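Local coordinates for tubulin-like protein CetZ1 (Haloferax volcanii, PDB 4B46) that binds GTP as a tubulin-like cytoskeletal GTPase and controls cell shape, being essential for the rod-shaped cells that swim efficiently, at residues 13-21 and 45-53; 165-174 and 183-194. All blocks are in the same frame, centred on the assembly; numbering follows the deposited sequence.

Contact 1. Residues 13-21 and 45-53. With GDP (guanosine-5'-diphosphate), chain B.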
loop_
_atom_site.group_PDB
_atom_site.type_symbol
_atom_site.label_atom_id
_atom_site.label_comp_id
_atom_site.label_asym_id
_atom_site.label_seq_id
_atom_site.Cartn_x
_atom_site.Cartn_y
_atom_site.Cartn_z
ATOM N N GLY A 13 4.043 -10.762 1.544
ATOM C CA GLY A 13 3.578 -11.670 2.572
ATOM C C GLY A 13 3.785 -11.132 3.977
ATOM O O GLY A 13 2.877 -11.193 4.817
ATOM N N LYS A 14 4.980 -10.610 4.240
ATOM C CA LYS A 14 5.314 -10.096 5.567
ATOM C C LYS A 14 4.497 -8.843 5.897
ATOM O O LYS A 14 4.087 -8.628 7.040
ATOM C CB LYS A 14 6.819 -9.806 5.676
ATOM C CG LYS A 14 7.686 -11.068 5.677
ATOM C CD LYS A 14 9.153 -10.749 5.445
ATOM C CE LYS A 14 9.724 -9.878 6.546
ATOM N NZ LYS A 14 11.157 -9.523 6.281
ATOM N N VAL A 15 4.259 -8.017 4.893
ATOM C CA VAL A 15 3.485 -6.799 5.103
ATOM C C VAL A 15 2.018 -7.118 5.405
ATOM O O VAL A 15 1.442 -6.567 6.350
ATOM C CB VAL A 15 3.643 -5.828 3.915
ATOM C CG1 VAL A 15 2.635 -4.655 4.011
ATOM C CG2 VAL A 15 5.094 -5.315 3.874
ATOM N N VAL A 16 1.427 -8.024 4.628
ATOM C CA VAL A 16 0.052 -8.451 4.880
ATOM C C VAL A 16 -0.077 -9.123 6.244
ATOM O O VAL A 16 -1.038 -8.868 6.980
ATOM C CB VAL A 16 -0.497 -9.352 3.761
ATOM C CG1 VAL A 16 -1.882 -9.933 4.153
ATOM C CG2 VAL A 16 -0.615 -8.555 2.475
ATOM N N ASP A 17 0.907 -9.951 6.589
ATOM C CA ASP A 17 0.958 -10.599 7.899
ATOM C C ASP A 17 0.914 -9.544 9.015
ATOM O O ASP A 17 0.176 -9.683 9.995
ATOM C CB ASP A 17 2.238 -11.436 8.017
ATOM C CG ASP A 17 2.067 -12.684 8.884
ATOM O OD1 ASP A 17 0.976 -13.292 8.873
ATOM O OD2 ASP A 17 3.047 -13.076 9.558
ATOM N N LYS A 18 1.704 -8.488 8.864
ATOM C CA LYS A 18 1.760 -7.432 9.874
ATOM C C LYS A 18 0.479 -6.605 9.895
ATOM O O LYS A 18 0.046 -6.149 10.946
ATOM C CB LYS A 18 2.962 -6.522 9.642
ATOM C CG LYS A 18 3.200 -5.546 10.774
ATOM C CD LYS A 18 4.682 -5.390 11.037
ATOM C CE LYS A 18 4.950 -5.163 12.510
ATOM N NZ LYS A 18 6.407 -5.272 12.804
ATOM N N PHE A 19 -0.108 -6.401 8.721
ATOM C CA PHE A 19 -1.397 -5.732 8.607
ATOM C C PHE A 19 -2.476 -6.479 9.384
ATOM O O PHE A 19 -3.309 -5.865 10.059
ATOM C CB PHE A 19 -1.801 -5.607 7.139
ATOM C CG PHE A 19 -2.126 -4.208 6.732
ATOM C CD1 PHE A 19 -3.149 -3.519 7.358
ATOM C CD2 PHE A 19 -1.391 -3.570 5.751
ATOM C CE1 PHE A 19 -3.449 -2.221 6.999
ATOM C CE2 PHE A 19 -1.683 -2.270 5.388
ATOM C CZ PHE A 19 -2.713 -1.597 6.010
ATOM N N VAL A 20 -2.458 -7.806 9.289
ATOM C CA VAL A 20 -3.402 -8.633 10.038
ATOM C C VAL A 20 -3.233 -8.433 11.542
ATOM O O VAL A 20 -4.211 -8.318 12.276
ATOM C CB VAL A 20 -3.254 -10.135 9.695
ATOM C CG1 VAL A 20 -4.092 -10.989 10.639
ATOM C CG2 VAL A 20 -3.654 -10.388 8.249
ATOM N N GLU A 21 -1.986 -8.383 12.000
ATOM C CA GLU A 21 -1.704 -8.189 13.424
ATOM C C GLU A 21 -2.135 -6.798 13.906
ATOM O O GLU A 21 -2.699 -6.646 14.991
ATOM C CB GLU A 21 -0.215 -8.420 13.704
ATOM C CG GLU A 21 0.204 -8.183 15.144
ATOM C CD GLU A 21 1.716 -8.176 15.298
ATOM O OE1 GLU A 21 2.360 -7.202 14.848
ATOM O OE2 GLU A 21 2.262 -9.149 15.860
ATOM N N LEU A 45 5.882 -20.639 5.434
ATOM C CA LEU A 45 5.937 -21.241 6.761
ATOM C C LEU A 45 6.266 -20.213 7.840
ATOM O O LEU A 45 5.880 -20.370 8.995
ATOM C CB LEU A 45 6.983 -22.361 6.793
ATOM C CG LEU A 45 6.709 -23.599 5.941
ATOM C CD1 LEU A 45 7.912 -24.536 5.977
ATOM C CD2 LEU A 45 5.459 -24.316 6.429
ATOM N N GLY A 46 6.983 -19.165 7.460
ATOM C CA GLY A 46 7.395 -18.143 8.404
ATOM C C GLY A 46 6.306 -17.164 8.803
ATOM O O GLY A 46 6.470 -16.407 9.757
ATOM N N LEU A 47 5.192 -17.166 8.081
ATOM C CA LEU A 47 4.107 -16.247 8.399
ATOM C C LEU A 47 3.434 -16.671 9.690
ATOM O O LEU A 47 3.476 -17.843 10.064
ATOM C CB LEU A 47 3.100 -16.177 7.262
ATOM C CG LEU A 47 3.723 -15.724 5.948
ATOM C CD1 LEU A 47 2.725 -15.870 4.819
ATOM C CD2 LEU A 47 4.222 -14.281 6.059
ATOM N N LYS A 48 2.815 -15.718 10.373
ATOM C CA LYS A 48 2.331 -15.964 11.724
ATOM C C LYS A 48 0.823 -15.811 11.848
ATOM O O LYS A 48 0.194 -16.452 12.684
ATOM C CB LYS A 48 3.022 -15.005 12.699
ATOM C CG LYS A 48 4.529 -15.151 12.749
ATOM C CD LYS A 48 5.156 -14.071 13.613
ATOM C CE LYS A 48 6.675 -14.210 13.660
ATOM N NZ LYS A 48 7.106 -15.465 14.335
ATOM N N ASN A 49 0.249 -14.960 11.008
ATOM C CA ASN A 49 -1.123 -14.508 11.199
ATOM C C ASN A 49 -2.065 -14.897 10.073
ATOM O O ASN A 49 -3.278 -14.859 10.227
ATOM C CB ASN A 49 -1.123 -12.992 11.370
ATOM C CG ASN A 49 -0.178 -12.542 12.452
ATOM O OD1 ASN A 49 -0.275 -12.992 13.589
ATOM N ND2 ASN A 49 0.768 -11.681 12.101
ATOM N N ILE A 50 -1.501 -15.254 8.930
ATOM C CA ILE A 50 -2.303 -15.663 7.792
ATOM C C ILE A 50 -2.617 -17.152 7.905
ATOM O O ILE A 50 -1.716 -17.963 8.086
ATOM C CB ILE A 50 -1.569 -15.335 6.481
ATOM C CG1 ILE A 50 -1.344 -13.818 6.402
ATOM C CG2 ILE A 50 -2.343 -15.861 5.282
ATOM C CD1 ILE A 50 -0.653 -13.338 5.168
ATOM N N PRO A 51 -3.909 -17.515 7.833
ATOM C CA PRO A 51 -4.324 -18.920 7.969
ATOM C C PRO A 51 -3.583 -19.833 6.988
ATOM O O PRO A 51 -3.364 -19.439 5.845
ATOM C CB PRO A 51 -5.817 -18.877 7.628
ATOM C CG PRO A 51 -6.239 -17.475 7.931
ATOM C CD PRO A 51 -5.053 -16.619 7.580
ATOM N N LYS A 52 -3.202 -21.026 7.429
ATOM C CA LYS A 52 -2.423 -21.941 6.591
ATOM C C LYS A 52 -3.135 -22.254 5.282
ATOM O O LYS A 52 -2.507 -22.383 4.240
ATOM C CB LYS A 52 -2.102 -23.236 7.342
ATOM C CG LYS A 52 -1.424 -23.016 8.687
ATOM C CD LYS A 52 -0.876 -24.318 9.256
ATOM C CE LYS A 52 -0.375 -24.130 10.681
ATOM N NZ LYS A 52 0.641 -23.047 10.771
ATOM N N ASP A 53 -4.456 -22.352 5.347
ATOM C CA ASP A 53 -5.277 -22.581 4.164
ATOM C C ASP A 53 -5.305 -21.380 3.211
ATOM O O ASP A 53 -5.758 -21.502 2.075
ATOM C CB ASP A 53 -6.700 -22.962 4.587
ATOM C CG ASP A 53 -7.156 -22.207 5.820
ATOM O OD1 ASP A 53 -6.877 -22.678 6.945
ATOM O OD2 ASP A 53 -7.783 -21.138 5.666
HETATM P PB GDP B . 10.061 -12.096 -4.108
HETATM O O1B GDP B . 10.796 -12.813 -5.203
HETATM O O2B GDP B . 9.590 -13.034 -3.020
HETATM O O3B GDP B . 8.909 -11.349 -4.729
HETATM O O3A GDP B . 11.142 -11.076 -3.517
HETATM P PA GDP B . 11.042 -10.388 -2.077
HETATM O O1A GDP B . 9.634 -10.062 -1.710
HETATM O O2A GDP B . 11.735 -11.245 -1.055
HETATM O "O5'" GDP B . 11.917 -9.056 -2.334
HETATM C "C5'" GDP B . 11.443 -8.132 -3.316
HETATM C "C4'" GDP B . 11.789 -6.719 -2.884
HETATM O "O4'" GDP B . 11.028 -6.363 -1.743
HETATM C "C3'" GDP B . 13.221 -6.604 -2.400
HETATM O "O3'" GDP B . 14.039 -6.297 -3.520
HETATM C "C2'" GDP B . 13.185 -5.478 -1.378
HETATM O "O2'" GDP B . 13.216 -4.207 -2.031
HETATM C "C1'" GDP B . 11.793 -5.546 -0.828
HETATM N N9 GDP B . 11.608 -6.253 0.447
HETATM C C8 GDP B . 11.960 -7.521 0.743
HETATM N N7 GDP B . 11.539 -7.847 1.994
HETATM C C5 GDP B . 10.872 -6.774 2.488
HETATM C C6 GDP B . 10.149 -6.432 3.731
HETATM O O6 GDP B . 10.048 -7.252 4.682
HETATM N N1 GDP B . 9.614 -5.207 3.813
HETATM C C2 GDP B . 9.700 -4.294 2.829
HETATM N N2 GDP B . 9.136 -3.078 3.015
HETATM N N3 GDP B . 10.335 -4.538 1.661
HETATM C C4 GDP B . 10.917 -5.737 1.450
HETATM O O HOH W 1 3.092 -10.367 13.635
#
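Asp17, on the helix, turns its carboxylate to the backbone amides of Lys48 and Asn49 in the loop. Asp17 OD2 accepts from Lys48 N at 2.8 Å, and Asp17 OD1 accepts from Asn49 N, also at 2.8 Å. Both donors arrive on the syn side and close to the carboxylate plane, so the group is gripped like a two-pronged fork and can hardly rotate. Ile50 N adds a weak bond to Asp17 OD1 at 3.2 Å. A short acid suits this place: the group is buried, and the row of amide hydrogens would probably favour its ionised form.

A second polar link runs the other way, from a loop side chain to the helix backbone. With CG of Asn49 anti to its carbonyl carbon (chi1 -53°), ND2 reaches Asp17 O at 3.0 Å. It comes from above the carbonyl plane, on the face opposite Glu21 N, so this oxygen serves the helix and the loop together. Water 1 extends the link from ND2, with a weak bond to Glu21 OE2.

These bonds tie helix 9-26, whose start carries part of the glycine-rich nucleotide-binding segment of the Rossmann-like GTPase domain, to the passage from helix 41-45 into the edge strand 55-57.

Van der Waals packing flanks the carboxylate. The side chains of Ile50 and Val16 cross at about a right angle, Ile50 CD1 3.8 Å from Val16 CG1, and both also rest on alanines of strand 31-38. The Leu47 CD2 methyl rests against Gly13 O at 3.6 Å. Further along the helix, the side chains of Val20 and Asn49 slide past each other in opposite directions, Val20 CG1 3.7 Å from Asn49 CB.

From the same helix Lys14, its chain bent at chi3, brings NZ to GDP O6, though the place of NZ is less certain.

Contact 2. Residues 165-174 and 183-194. With GDP (guanosine-5'-diphosphate), chain B.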
loop_
_atom_site.group_PDB
_atom_site.type_symbol
_atom_site.label_atom_id
_atom_site.label_comp_id
_atom_site.label_asym_id
_atom_site.label_seq_id
_atom_site.Cartn_x
_atom_site.Cartn_y
_atom_site.Cartn_z
ATOM N N LEU A 165 -0.918 2.403 -5.051
ATOM C CA LEU A 165 -0.345 3.062 -3.891
ATOM C C LEU A 165 1.105 2.613 -3.813
ATOM O O LEU A 165 1.393 1.425 -3.956
ATOM C CB LEU A 165 -1.059 2.627 -2.601
ATOM C CG LEU A 165 -2.561 2.853 -2.298
ATOM C CD1 LEU A 165 -2.853 4.289 -1.923
ATOM C CD2 LEU A 165 -3.502 2.411 -3.403
ATOM N N VAL A 166 2.015 3.550 -3.570
ATOM C CA VAL A 166 3.445 3.228 -3.590
ATOM C C VAL A 166 4.124 3.560 -2.262
ATOM O O VAL A 166 3.874 4.612 -1.658
ATOM C CB VAL A 166 4.162 3.956 -4.754
ATOM C CG1 VAL A 166 5.691 3.692 -4.746
ATOM C CG2 VAL A 166 3.548 3.560 -6.088
ATOM N N PHE A 167 4.971 2.643 -1.808
ATOM C CA PHE A 167 5.889 2.898 -0.708
ATOM C C PHE A 167 7.304 2.633 -1.216
ATOM O O PHE A 167 7.594 1.545 -1.720
ATOM C CB PHE A 167 5.566 2.019 0.508
ATOM C CG PHE A 167 6.387 2.351 1.722
ATOM C CD1 PHE A 167 7.650 1.798 1.895
ATOM C CD2 PHE A 167 5.902 3.230 2.683
ATOM C CE1 PHE A 167 8.418 2.111 3.009
ATOM C CE2 PHE A 167 6.660 3.554 3.799
ATOM C CZ PHE A 167 7.923 2.991 3.962
ATOM N N ASP A 168 8.183 3.625 -1.097
ATOM C CA ASP A 168 9.544 3.504 -1.623
ATOM C C ASP A 168 10.543 3.189 -0.502
ATOM O O ASP A 168 10.878 4.068 0.292
ATOM C CB ASP A 168 9.920 4.814 -2.340
ATOM C CG ASP A 168 11.216 4.712 -3.144
ATOM O OD1 ASP A 168 11.922 3.677 -3.068
ATOM O OD2 ASP A 168 11.527 5.680 -3.870
ATOM N N ASN A 169 11.022 1.944 -0.433
ATOM C CA ASN A 169 12.048 1.594 0.559
ATOM C C ASN A 169 13.256 2.520 0.517
ATOM O O ASN A 169 13.897 2.751 1.537
ATOM C CB ASN A 169 12.558 0.160 0.377
ATOM C CG ASN A 169 11.583 -0.886 0.890
ATOM O OD1 ASN A 169 10.602 -0.572 1.576
ATOM N ND2 ASN A 169 11.857 -2.144 0.564
ATOM N N ASP A 170 13.589 3.038 -0.661
ATOM C CA ASP A 170 14.793 3.862 -0.771
ATOM C C ASP A 170 14.688 5.157 0.055
ATOM O O ASP A 170 15.697 5.694 0.514
ATOM C CB ASP A 170 15.111 4.185 -2.232
ATOM C CG ASP A 170 16.482 4.811 -2.398
ATOM O OD1 ASP A 170 17.469 4.214 -1.920
ATOM O OD2 ASP A 170 16.579 5.899 -3.005
ATOM N N ALA A 171 13.469 5.642 0.254
ATOM C CA ALA A 171 13.261 6.870 1.023
ATOM C C ALA A 171 13.197 6.583 2.516
ATOM O O ALA A 171 13.221 7.499 3.329
ATOM C CB ALA A 171 11.975 7.567 0.574
ATOM N N TRP A 172 13.089 5.308 2.873
ATOM C CA TRP A 172 12.885 4.933 4.265
ATOM C C TRP A 172 13.986 4.003 4.792
ATOM O O TRP A 172 13.788 3.288 5.775
ATOM C CB TRP A 172 11.514 4.279 4.429
ATOM C CG TRP A 172 10.379 5.238 4.147
ATOM C CD1 TRP A 172 9.863 5.560 2.933
ATOM C CD2 TRP A 172 9.647 6.001 5.114
ATOM N NE1 TRP A 172 8.851 6.483 3.079
ATOM C CE2 TRP A 172 8.691 6.761 4.410
ATOM C CE3 TRP A 172 9.708 6.115 6.505
ATOM C CZ2 TRP A 172 7.803 7.627 5.050
ATOM C CZ3 TRP A 172 8.826 6.967 7.139
ATOM C CH2 TRP A 172 7.883 7.711 6.413
ATOM N N ARG A 173 15.142 4.013 4.140
ATOM C CA ARG A 173 16.230 3.124 4.547
ATOM C C ARG A 173 16.680 3.371 5.984
ATOM O O ARG A 173 16.679 4.503 6.468
ATOM C CB ARG A 173 17.410 3.228 3.576
ATOM C CG ARG A 173 17.199 2.436 2.304
ATOM C CD ARG A 173 17.697 3.172 1.079
ATOM N NE ARG A 173 19.143 3.286 1.032
ATOM C CZ ARG A 173 19.793 4.409 0.750
ATOM N NH1 ARG A 173 19.120 5.526 0.496
ATOM N NH2 ARG A 173 21.117 4.413 0.725
ATOM N N LYS A 174 17.038 2.293 6.671
ATOM C CA LYS A 174 17.503 2.385 8.048
ATOM C C LYS A 174 18.979 1.972 8.056
ATOM O O LYS A 174 19.312 0.801 7.874
ATOM C CB LYS A 174 16.643 1.497 8.952
ATOM C CG LYS A 174 15.175 1.436 8.499
ATOM C CD LYS A 174 14.184 1.685 9.633
ATOM C CE LYS A 174 13.648 3.122 9.664
ATOM N NZ LYS A 174 12.638 3.459 8.587
ATOM N N TYR A 183 13.801 -3.956 7.696
ATOM C CA TYR A 183 12.493 -4.308 7.143
ATOM C C TYR A 183 11.409 -4.369 8.216
ATOM O O TYR A 183 10.272 -3.972 7.967
ATOM C CB TYR A 183 12.542 -5.625 6.354
ATOM C CG TYR A 183 13.241 -5.518 5.012
ATOM C CD1 TYR A 183 13.112 -4.377 4.232
ATOM C CD2 TYR A 183 14.032 -6.555 4.528
ATOM C CE1 TYR A 183 13.744 -4.271 3.003
ATOM C CE2 TYR A 183 14.664 -6.459 3.298
ATOM C CZ TYR A 183 14.519 -5.307 2.546
ATOM O OH TYR A 183 15.148 -5.192 1.329
ATOM N N ASP A 184 11.759 -4.856 9.406
ATOM C CA ASP A 184 10.795 -4.906 10.510
ATOM C C ASP A 184 10.282 -3.517 10.868
ATOM O O ASP A 184 9.092 -3.331 11.119
ATOM C CB ASP A 184 11.408 -5.546 11.758
ATOM C CG ASP A 184 11.597 -7.043 11.618
ATOM O OD1 ASP A 184 11.047 -7.626 10.657
ATOM O OD2 ASP A 184 12.306 -7.630 12.467
ATOM N N GLU A 185 11.182 -2.541 10.902
ATOM C CA GLU A 185 10.776 -1.182 11.229
ATOM C C GLU A 185 10.056 -0.550 10.059
ATOM O O GLU A 185 9.048 0.128 10.248
ATOM C CB GLU A 185 11.974 -0.342 11.689
ATOM C CG GLU A 185 12.597 -0.903 12.951
ATOM C CD GLU A 185 13.882 -0.204 13.352
ATOM O OE1 GLU A 185 14.293 0.756 12.663
ATOM O OE2 GLU A 185 14.485 -0.624 14.360
ATOM N N ILE A 186 10.543 -0.797 8.846
ATOM C CA ILE A 186 9.854 -0.291 7.657
ATOM C C ILE A 186 8.428 -0.836 7.544
ATOM O O ILE A 186 7.484 -0.086 7.257
ATOM C CB ILE A 186 10.636 -0.582 6.368
ATOM C CG1 ILE A 186 11.915 0.265 6.327
ATOM C CG2 ILE A 186 9.769 -0.303 5.139
ATOM C CD1 ILE A 186 12.929 -0.175 5.266
ATOM N N ASN A 187 8.264 -2.130 7.795
ATOM C CA ASN A 187 6.929 -2.728 7.729
ATOM C C ASN A 187 5.959 -2.133 8.754
ATOM O O ASN A 187 4.769 -2.033 8.483
ATOM C CB ASN A 187 6.992 -4.256 7.867
ATOM C CG ASN A 187 7.716 -4.916 6.705
ATOM O OD1 ASN A 187 7.970 -4.285 5.681
ATOM N ND2 ASN A 187 8.036 -6.201 6.854
ATOM N N GLU A 188 6.469 -1.747 9.922
ATOM C CA GLU A 188 5.665 -1.037 10.921
ATOM C C GLU A 188 5.215 0.319 10.393
ATOM O O GLU A 188 4.066 0.717 10.568
ATOM C CB GLU A 188 6.469 -0.815 12.200
ATOM C CG GLU A 188 6.614 -2.034 13.083
ATOM C CD GLU A 188 5.464 -2.183 14.065
ATOM O OE1 GLU A 188 4.453 -1.460 13.921
ATOM O OE2 GLU A 188 5.573 -3.026 14.982
ATOM N N GLU A 189 6.140 1.026 9.752
ATOM C CA GLU A 189 5.848 2.327 9.157
ATOM C C GLU A 189 4.801 2.209 8.055
ATOM O O GLU A 189 3.908 3.052 7.931
ATOM C CB GLU A 189 7.137 2.965 8.624
ATOM C CG GLU A 189 8.127 3.311 9.750
ATOM C CD GLU A 189 9.487 3.752 9.249
ATOM O OE1 GLU A 189 10.040 3.113 8.331
ATOM O OE2 GLU A 189 10.011 4.745 9.782
ATOM N N ILE A 190 4.912 1.157 7.253
ATOM C CA ILE A 190 3.963 0.922 6.176
ATOM C C ILE A 190 2.568 0.700 6.753
ATOM O O ILE A 190 1.600 1.356 6.357
ATOM C CB ILE A 190 4.384 -0.296 5.328
ATOM C CG1 ILE A 190 5.637 0.039 4.499
ATOM C CG2 ILE A 190 3.232 -0.772 4.462
ATOM C CD1 ILE A 190 6.239 -1.158 3.745
ATOM N N VAL A 191 2.472 -0.204 7.718
ATOM C CA VAL A 191 1.175 -0.572 8.268
ATOM C C VAL A 191 0.515 0.561 9.086
ATOM O O VAL A 191 -0.696 0.726 9.043
ATOM C CB VAL A 191 1.285 -1.885 9.077
ATOM C CG1 VAL A 191 -0.005 -2.209 9.713
ATOM C CG2 VAL A 191 1.689 -3.043 8.153
ATOM N N ASN A 192 1.306 1.348 9.813
ATOM C CA ASN A 192 0.750 2.466 10.577
ATOM C C ASN A 192 0.114 3.510 9.676
ATOM O O ASN A 192 -0.872 4.138 10.032
ATOM C CB ASN A 192 1.829 3.136 11.433
ATOM C CG ASN A 192 2.169 2.335 12.672
ATOM O OD1 ASN A 192 1.327 1.622 13.214
ATOM N ND2 ASN A 192 3.412 2.457 13.136
ATOM N N ARG A 193 0.701 3.697 8.505
ATOM C CA ARG A 193 0.234 4.703 7.568
ATOM C C ARG A 193 -0.992 4.243 6.812
ATOM O O ARG A 193 -2.021 4.922 6.830
ATOM C CB ARG A 193 1.360 5.098 6.614
ATOM C CG ARG A 193 2.379 5.988 7.314
ATOM C CD ARG A 193 3.734 6.059 6.616
ATOM N NE ARG A 193 4.513 7.116 7.257
ATOM C CZ ARG A 193 5.107 6.978 8.434
ATOM N NH1 ARG A 193 5.048 5.813 9.074
ATOM N NH2 ARG A 193 5.764 7.996 8.965
ATOM N N PHE A 194 -0.892 3.094 6.149
ATOM C CA PHE A 194 -2.036 2.579 5.405
ATOM C C PHE A 194 -3.130 2.047 6.325
ATOM O O PHE A 194 -4.311 2.019 5.961
ATOM C CB PHE A 194 -1.587 1.541 4.375
ATOM C CG PHE A 194 -0.738 2.125 3.278
ATOM C CD1 PHE A 194 -1.320 2.862 2.259
ATOM C CD2 PHE A 194 0.642 1.966 3.281
ATOM C CE1 PHE A 194 -0.550 3.426 1.260
ATOM C CE2 PHE A 194 1.423 2.530 2.287
ATOM C CZ PHE A 194 0.826 3.250 1.268
HETATM P PB GDP B . 10.061 -12.096 -4.108
HETATM O O1B GDP B . 10.796 -12.813 -5.203
HETATM O O2B GDP B . 9.590 -13.034 -3.020
HETATM O O3B GDP B . 8.909 -11.349 -4.729
HETATM O O3A GDP B . 11.142 -11.076 -3.517
HETATM P PA GDP B . 11.042 -10.388 -2.077
HETATM O O1A GDP B . 9.634 -10.062 -1.710
HETATM O O2A GDP B . 11.735 -11.245 -1.055
HETATM O "O5'" GDP B . 11.917 -9.056 -2.334
HETATM C "C5'" GDP B . 11.443 -8.132 -3.316
HETATM C "C4'" GDP B . 11.789 -6.719 -2.884
HETATM O "O4'" GDP B . 11.028 -6.363 -1.743
HETATM C "C3'" GDP B . 13.221 -6.604 -2.400
HETATM O "O3'" GDP B . 14.039 -6.297 -3.520
HETATM C "C2'" GDP B . 13.185 -5.478 -1.378
HETATM O "O2'" GDP B . 13.216 -4.207 -2.031
HETATM C "C1'" GDP B . 11.793 -5.546 -0.828
HETATM N N9 GDP B . 11.608 -6.253 0.447
HETATM C C8 GDP B . 11.960 -7.521 0.743
HETATM N N7 GDP B . 11.539 -7.847 1.994
HETATM C C5 GDP B . 10.872 -6.774 2.488
HETATM C C6 GDP B . 10.149 -6.432 3.731
HETATM O O6 GDP B . 10.048 -7.252 4.682
HETATM N N1 GDP B . 9.614 -5.207 3.813
HETATM C C2 GDP B . 9.700 -4.294 2.829
HETATM N N2 GDP B . 9.136 -3.078 3.015
HETATM N N3 GDP B . 10.335 -4.538 1.661
HETATM C C4 GDP B . 10.917 -5.737 1.450
HETATM O O HOH W 2 15.229 -2.380 0.636
#
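Phe167 offers one ring face to Ile190, whose CG1 stands 3.5 Å from the ring centroid and 2° off its normal, a CH-pi contact. This joins strand 163-168 to helix 179-198, the central helix that in the tubulin/FtsZ fold leads from the GTPase domain to the C-terminal domain. Ile186 CG2 meets the same ring at CE1.

Lys174 lies across this helix. Its CB is directed toward it, CG is 4.1 Å from Ile186 CG1, and CD comes within 3.2 Å of Glu185 OE1. Bends at chi2 and chi3 carry CE past Glu189 OE1, and a third at chi4 sets Lys174 NZ on the syn side of Glu189 OE1, a 2.6 Å salt bridge. Lys174 NZ also donates to Trp172 O at 3.0 Å, so the long lysine chain lets one ammonium bind a carbonyl of its own segment and the acid of the helix.

Nearer the nucleotide, two asparagines read the guanine, each offering a donor and an acceptor. Asn169 ND2 gives GDP N3 a nearly straight bond (170°), while its OD1 accepts from N2. Asn187 OD1 accepts from GDP N1 at 2.7 Å and Asn187 ND2 donates to GDP O6. Tyr183 lays one ring face over the purine, with C5 above the ring centre. With a serine in place of Tyr183, the base would probably lose this flat cover and be held less firmly against the asparagines.

Trp172, whose NE1 is bonded to Leu283 O, approaches one face of the Arg193 guanidinium; Trp172 CH2 lies 3.3 Å from Arg193 NH2, the ring and guanidinium planes 68° apart, while Arg193 NH1 donates to Glu189 O.

How the contacts relate
Contact 1 is partly buried, toward the outer strand 55-57; contact 2 is largely buried, nearer the middle of the chain, and their centres lie about 17 Å apart. They are joined through two helices: helix 9-26, which carries 13-21, packs by another side on helix 179-198, which carries 183-194. Val15 touches Asn187, Phe19 meets Phe194, and Lys18 forms a weak, long ion pair with Glu188. Both reach GDP, contact 1 through one lysine and contact 2 through a set of residues around the base. Their chemistry differs accordingly: a carboxylate collecting loop amides in one, aromatic and aliphatic packing in the other, with asparagines bonded to the base at one end and a salt bridge among partly exposed residues.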